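Local coordinates for protein L-lysine 6-monooxygenase involved in desferrioxamine biosynthesis (Erwinia amylovora CFBP1430, PDB 5O8P) that catalyses the NADPH- and FAD-dependent N-hydroxylation of an aliphatic diamine, probably cadaverine, in the biosynthesis of the siderophore desferrioxamine, at residues 75-78 / 79-82; 86-89 / 90-94; 288-292 / 293-297. All blocks are in the same frame, centred on the assembly; numbering follows the deposited sequence.

Contact 1. Residues 75-78 / 79-82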
# COMPACT_ATOMS: atom_id res chain seq x y z
N TYR B 75 -23.78 13.42 16.73
CA TYR B 75 -22.44 14.03 16.79
C TYR B 75 -21.33 13.23 16.11
O TYR B 75 -20.16 13.56 16.25
CB TYR B 75 -22.06 14.32 18.25
CG TYR B 75 -23.01 15.32 18.84
CD1 TYR B 75 -22.87 16.66 18.55
CD2 TYR B 75 -24.09 14.92 19.59
CE1 TYR B 75 -23.75 17.59 19.04
CE2 TYR B 75 -24.98 15.85 20.10
CZ TYR B 75 -24.81 17.18 19.81
OH TYR B 75 -25.68 18.11 20.29
N SER B 76 -21.69 12.20 15.36
CA SER B 76 -20.68 11.38 14.67
C SER B 76 -20.01 12.19 13.57
O SER B 76 -20.59 13.12 13.03
CB SER B 76 -21.30 10.12 14.06
OG SER B 76 -22.00 10.44 12.87
N LEU B 77 -18.78 11.80 13.26
CA LEU B 77 -18.03 12.38 12.14
C LEU B 77 -18.75 12.15 10.81
O LEU B 77 -18.76 13.03 9.96
CB LEU B 77 -16.61 11.81 12.12
CG LEU B 77 -15.57 12.26 11.09
CD1 LEU B 77 -15.72 11.54 9.76
CD2 LEU B 77 -15.61 13.76 10.93
N LEU B 78 -19.34 10.97 10.63
CA LEU B 78 -20.10 10.67 9.42
C LEU B 78 -21.34 11.53 9.30
O LEU B 78 -21.69 11.97 8.21
CB LEU B 78 -20.46 9.17 9.35
CG LEU B 78 -19.28 8.26 9.00
CD1 LEU B 78 -19.71 6.82 9.08
CD2 LEU B 78 -18.74 8.57 7.61
N ASN B 79 -22.02 11.79 10.42
CA ASN B 79 -23.18 12.67 10.37
C ASN B 79 -22.79 14.11 10.07
O ASN B 79 -23.49 14.80 9.34
CB ASN B 79 -24.01 12.62 11.65
CG ASN B 79 -25.41 13.16 11.44
OD1 ASN B 79 -26.06 12.86 10.43
ND2 ASN B 79 -25.90 13.95 12.40
N PHE B 80 -21.66 14.55 10.64
CA PHE B 80 -21.10 15.87 10.35
C PHE B 80 -20.89 16.03 8.86
O PHE B 80 -21.26 17.02 8.25
CB PHE B 80 -19.78 16.06 11.13
CG PHE B 80 -18.87 17.11 10.56
CD1 PHE B 80 -17.96 16.80 9.58
CD2 PHE B 80 -18.91 18.40 11.03
CE1 PHE B 80 -17.13 17.78 9.05
CE2 PHE B 80 -18.06 19.37 10.54
CZ PHE B 80 -17.16 19.06 9.56
N MET B 81 -20.28 15.02 8.28
CA MET B 81 -19.95 15.03 6.88
C MET B 81 -21.25 15.12 6.07
O MET B 81 -21.29 15.80 5.05
CB MET B 81 -19.13 13.77 6.54
CG MET B 81 -17.96 14.00 5.62
SD MET B 81 -16.62 14.99 6.32
CE MET B 81 -15.83 13.80 7.37
N LYS B 82 -22.30 14.46 6.54
CA LYS B 82 -23.60 14.47 5.87
C LYS B 82 -24.29 15.85 5.91
O LYS B 82 -24.80 16.32 4.89
CB LYS B 82 -24.50 13.40 6.49
CG LYS B 82 -25.90 13.28 5.91
CD LYS B 82 -25.89 13.11 4.41
CE LYS B 82 -27.18 12.48 3.92
NZ LYS B 82 -27.47 12.85 2.52

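Contact 2. Residues 86-89 / 90-94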
# COMPACT_ATOMS: atom_id res chain seq x y z
N LYS B 86 -21.13 16.91 2.17
CA LYS B 86 -19.92 16.40 1.52
C LYS B 86 -19.62 14.91 1.78
O LYS B 86 -18.50 14.45 1.51
CB LYS B 86 -18.72 17.22 2.01
CG LYS B 86 -18.32 16.94 3.46
CD LYS B 86 -17.13 17.77 3.89
CE LYS B 86 -15.81 17.25 3.33
NZ LYS B 86 -14.69 18.15 3.70
N LEU B 87 -20.58 14.16 2.31
CA LEU B 87 -20.31 12.78 2.71
C LEU B 87 -19.87 11.94 1.52
O LEU B 87 -19.05 11.05 1.68
CB LEU B 87 -21.52 12.14 3.39
CG LEU B 87 -21.43 10.67 3.79
CD1 LEU B 87 -20.30 10.38 4.77
CD2 LEU B 87 -22.76 10.22 4.38
N TYR B 88 -20.40 12.23 0.33
CA TYR B 88 -20.03 11.46 -0.84
C TYR B 88 -18.59 11.72 -1.24
O TYR B 88 -17.90 10.82 -1.73
CB TYR B 88 -20.98 11.69 -2.02
CG TYR B 88 -21.04 10.47 -2.90
CD1 TYR B 88 -21.93 9.44 -2.62
CD2 TYR B 88 -20.16 10.31 -3.98
CE1 TYR B 88 -21.96 8.28 -3.39
CE2 TYR B 88 -20.18 9.16 -4.76
CZ TYR B 88 -21.08 8.15 -4.46
OH TYR B 88 -21.12 7.00 -5.23
N SER B 89 -18.12 12.94 -1.01
CA SER B 89 -16.72 13.27 -1.27
C SER B 89 -15.81 12.51 -0.32
O SER B 89 -14.80 11.95 -0.73
CB SER B 89 -16.47 14.75 -1.13
OG SER B 89 -15.12 15.01 -1.42
N PHE B 90 -16.19 12.49 0.95
CA PHE B 90 -15.47 11.72 1.97
C PHE B 90 -15.42 10.20 1.66
O PHE B 90 -14.44 9.52 1.98
CB PHE B 90 -16.11 11.96 3.33
CG PHE B 90 -15.40 11.29 4.45
CD1 PHE B 90 -14.21 11.82 4.93
CD2 PHE B 90 -15.88 10.12 5.02
CE1 PHE B 90 -13.52 11.20 5.96
CE2 PHE B 90 -15.20 9.50 6.05
CZ PHE B 90 -14.02 10.04 6.53
N TYR B 91 -16.51 9.71 1.04
CA TYR B 91 -16.64 8.32 0.60
C TYR B 91 -15.66 8.02 -0.52
O TYR B 91 -14.96 7.02 -0.47
CB TYR B 91 -18.10 8.05 0.18
CG TYR B 91 -18.43 6.76 -0.58
CD1 TYR B 91 -18.78 5.59 0.09
CD2 TYR B 91 -18.45 6.74 -1.97
CE1 TYR B 91 -19.10 4.42 -0.59
CE2 TYR B 91 -18.77 5.58 -2.68
CZ TYR B 91 -19.10 4.41 -1.98
OH TYR B 91 -19.42 3.26 -2.66
N ILE B 92 -15.61 8.91 -1.51
CA ILE B 92 -14.62 8.84 -2.60
C ILE B 92 -13.19 8.97 -2.07
O ILE B 92 -12.31 8.26 -2.53
CB ILE B 92 -14.89 9.94 -3.66
CG1 ILE B 92 -16.22 9.66 -4.38
CG2 ILE B 92 -13.75 10.04 -4.67
CD1 ILE B 92 -16.77 10.84 -5.16
N ARG B 93 -12.94 9.87 -1.13
CA ARG B 93 -11.61 9.99 -0.52
C ARG B 93 -11.13 8.63 0.03
O ARG B 93 -9.98 8.25 -0.19
CB ARG B 93 -11.62 11.05 0.58
CG ARG B 93 -10.25 11.48 1.08
CD ARG B 93 -10.39 12.44 2.25
NE ARG B 93 -9.22 12.45 3.12
CZ ARG B 93 -8.04 13.01 2.83
NH1 ARG B 93 -7.82 13.63 1.67
NH2 ARG B 93 -7.05 12.95 3.72
N GLU B 94 -12.02 7.91 0.71
CA GLU B 94 -11.73 6.56 1.20
C GLU B 94 -10.42 6.53 2.00
O GLU B 94 -9.49 5.79 1.70
CB GLU B 94 -11.70 5.58 0.02
CG GLU B 94 -11.74 4.10 0.38
CD GLU B 94 -11.70 3.21 -0.85
OE1 GLU B 94 -12.68 3.25 -1.62
OE2 GLU B 94 -10.70 2.49 -1.04

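Contact 3. Residues 288-292 / 293-297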
# COMPACT_ATOMS: atom_id res chain seq x y z
N VAL B 288 15.63 12.68 -1.93
CA VAL B 288 15.33 13.53 -3.10
C VAL B 288 16.05 14.88 -3.08
O VAL B 288 16.54 15.34 -4.12
CB VAL B 288 13.81 13.77 -3.27
CG1 VAL B 288 13.51 14.87 -4.28
CG2 VAL B 288 13.13 12.49 -3.71
N LYS B 289 16.09 15.52 -1.91
CA LYS B 289 16.78 16.79 -1.79
C LYS B 289 18.26 16.61 -2.05
O LYS B 289 18.87 17.43 -2.71
CB LYS B 289 16.58 17.41 -0.41
CG LYS B 289 15.16 17.79 -0.05
CD LYS B 289 14.76 19.10 -0.65
CE LYS B 289 13.26 19.35 -0.57
NZ LYS B 289 12.93 20.60 -1.30
N GLN B 290 18.84 15.51 -1.55
CA GLN B 290 20.27 15.25 -1.68
C GLN B 290 20.74 15.11 -3.15
O GLN B 290 21.92 15.26 -3.46
CB GLN B 290 20.66 14.03 -0.82
CG GLN B 290 22.15 13.79 -0.58
CD GLN B 290 22.85 13.10 -1.74
OE1 GLN B 290 22.23 12.44 -2.58
NE2 GLN B 290 24.16 13.27 -1.81
N LEU B 291 19.81 14.88 -4.08
CA LEU B 291 20.17 14.82 -5.49
C LEU B 291 20.73 16.11 -6.07
O LEU B 291 21.37 16.05 -7.10
CB LEU B 291 18.96 14.39 -6.33
CG LEU B 291 18.28 13.07 -5.99
CD1 LEU B 291 17.24 12.75 -7.05
CD2 LEU B 291 19.30 11.95 -5.89
N ASP B 292 20.49 17.27 -5.45
CA ASP B 292 21.04 18.56 -5.94
C ASP B 292 22.38 18.96 -5.32
O ASP B 292 23.07 19.82 -5.86
CB ASP B 292 20.05 19.71 -5.72
CG ASP B 292 18.75 19.52 -6.49
OD1 ASP B 292 18.77 18.78 -7.51
OD2 ASP B 292 17.71 20.12 -6.08
N GLY B 293 22.71 18.35 -4.19
CA GLY B 293 23.98 18.62 -3.53
C GLY B 293 23.97 17.92 -2.19
O GLY B 293 22.96 17.36 -1.80
N LYS B 294 25.10 17.96 -1.49
CA LYS B 294 25.13 17.51 -0.09
C LYS B 294 24.20 18.45 0.71
O LYS B 294 24.28 19.68 0.60
CB LYS B 294 26.57 17.52 0.45
CG LYS B 294 26.76 16.83 1.80
CD LYS B 294 28.25 16.55 2.06
CE LYS B 294 28.58 16.37 3.54
NZ LYS B 294 27.80 15.27 4.19
N LEU B 295 23.27 17.84 1.45
CA LEU B 295 22.32 18.57 2.27
C LEU B 295 22.97 19.05 3.54
O LEU B 295 23.81 18.34 4.11
CB LEU B 295 21.17 17.66 2.71
CG LEU B 295 20.26 17.12 1.63
CD1 LEU B 295 19.31 16.12 2.28
CD2 LEU B 295 19.50 18.24 0.94
N ASP B 296 22.54 20.22 4.00
CA ASP B 296 23.01 20.74 5.26
C ASP B 296 22.01 20.36 6.35
O ASP B 296 21.17 21.15 6.77
CB ASP B 296 23.25 22.25 5.17
CG ASP B 296 24.15 22.77 6.29
OD1 ASP B 296 24.78 21.95 7.00
OD2 ASP B 296 24.22 24.01 6.44
N VAL B 297 22.13 19.11 6.80
CA VAL B 297 21.31 18.54 7.87
C VAL B 297 22.17 17.71 8.81
O VAL B 297 23.17 17.15 8.42
CB VAL B 297 20.14 17.68 7.35
CG1 VAL B 297 19.29 18.47 6.36
CG2 VAL B 297 20.62 16.38 6.72

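Contact 1. Residues 75-78 / 79-82
Ser76 caps the first turn of helix 77-83 by accepting the backbone amide of Asn79: Asn79 N lies 2.8 Å from Ser76 OG, with an N-H...O angle of 154°. The hydroxyl reaches that amide because chi1 of Ser76, 77°, sets OG between its own backbone nitrogen and carbonyl carbon. A neighbouring amide of this turn, Leu77 N, is taken by the carboxylate of Asp64. Further along, the acceptors fall into the regular pattern: Ser76 O receives Phe80 N at 3.0 Å, Leu77 O receives Met81 N at 3.0 Å, and Leu78 O receives Lys82 N at 3.1 Å.

The polar side chains find their partners outside these turns. Asn79 gives its ND2 to Pro74 O and takes Gln83 NE2 on OD1, so both ends of the side-chain amide are used, which is consistent with a fixed rotation of the group. Lys82 sends NZ to Pro417 O of the second subunit.

On the apolar flank Leu77 and Met81 lie alongside each other, pointing the same way. Met81 bends at chi2 and chi3, which brings CE back over the leucine methyls, 3.6 Å from Leu77 CD2. Leu77 CD2 is also 4.1 Å from CD1 of Phe80, whose ring has Leu77 O at its edge and meets Trp109 and Tyr106 edge-to-face. A serine N-cap with i to i+4 bonds behind it is the classic beginning of an alpha-helix, here a short buried one at a subunit boundary.

Contact 2. Residues 86-89 / 90-94
Tyr88 leans on Tyr91 and Ile92, one turn further along the short alpha-helix 87-93, making an i to i+3 and i to i+4 cluster in which the two tyrosines face the second subunit and Ile92 faces Tyr283 of the third. The bond from CA to CB of Tyr88 points away from residues 90-94, yet chi1 of -151°, somewhat short of fully anti to the backbone nitrogen, brings the ring back to them. Ile92 CD1 sits at the ring's edge, 3.6 Å from CD2 of Tyr88 and 3.8 Å from its CE2. Tyr91 CD2, by contrast, lies over one face of the Tyr88 ring, displaced toward its rim and 3.9 Å from CZ. The two phenols point the same way with their planes at 40°, so the pair is oblique. At the tip, OH of Tyr88 passes 3.7 Å from Tyr91 CE2 and hydrogen-bonds to Thr244 OG1 of the second subunit.

Other side chains serve other faces. Phe90 packs against Leu77 of the preceding helix and meets Phe61 edge-to-face, whereas Ser89 OG bonds to Tyr283 OH of the third subunit, and Lys86 NZ pairs with Glu102. Glu94, with positive phi, leaves the helix after one more backbone bond, from its N to Phe90 O. At the beginning, Phe90 N donates to Lys86 O, 3.1 Å away.

Contact 3. Residues 288-292 / 293-297
The backbone of Gln290, Leu291, Asp292 and Gly293 closes a type I turn at the end of helix 276-290, the two middle residues keeping near-helical angles, with Gly293 N 3.3 Å from Gln290 O. This hydrogen bond is bent, and the donor stands well above the plane of the carbonyl rather than on a lone pair. One residue earlier Asp292 N reaches Lys289 O at 3.2 Å, also an i to i+3 bond, so the last bonds of the helix end are of the i to i+3 kind. Gly293 then goes fully extended, and its carbonyl oxygen turns back to make a CA-H...O contact with Gln290 CA at 3.4 Å.

The extended run carries Leu295 back alongside the last turn. Its CG is anti to its own carbonyl carbon, chi1 -64°, which points both methyls at the helix. CD2 of Leu295 rests against Lys289 CB at 3.3 Å, while CD1 lies beside Gln290, 4.0 Å from CB. The contact with lysine is thus made by the root of its chain, whereas its ammonium group leads away to salt bridges with Asp216 and with Glu53 of the third subunit. Gln290 folds at chi2, and its CG passes 3.9 Å from Gly293 O. Phe424 of the fourth subunit packs on both Gln290 and Leu295.

Asp292 directs OD1 to Lys101 of the third subunit. Beyond Leu295, Asp296 pairs its backbone with Leu222, leading the chain into strand 297-300. A helix that ends in a turn and leads into a strand, here one outermost in the parallel sheet of this chain, is a usual connection in Rossmann-like alpha/beta domains, in this case the one that contributes Ser200 and Ser203 to NADP(+) binding.

In the fold
The three contacts follow one another along the chain. Contacts 1 and 2 lie on consecutive helices, 77-83 and 87-93, with centres 12 Å apart. They touch directly: Met81 CE is 3.5 Å from Phe90 CD1, so the two helices pack as a pair near the FAD, about 12 Å from the side chain of Leu77. Within the chain contact 3 is remote, beside the parallel sheet, its centre 44 Å from contact 1 and 38 Å from contact 2, yet residues 288-292 pack on Lys86 of the third subunit. Contacts 1 and 2 both meet the second subunit, all three the third, and contact 3 the fourth. Short helices and a helix end are thus part of the subunit interfaces.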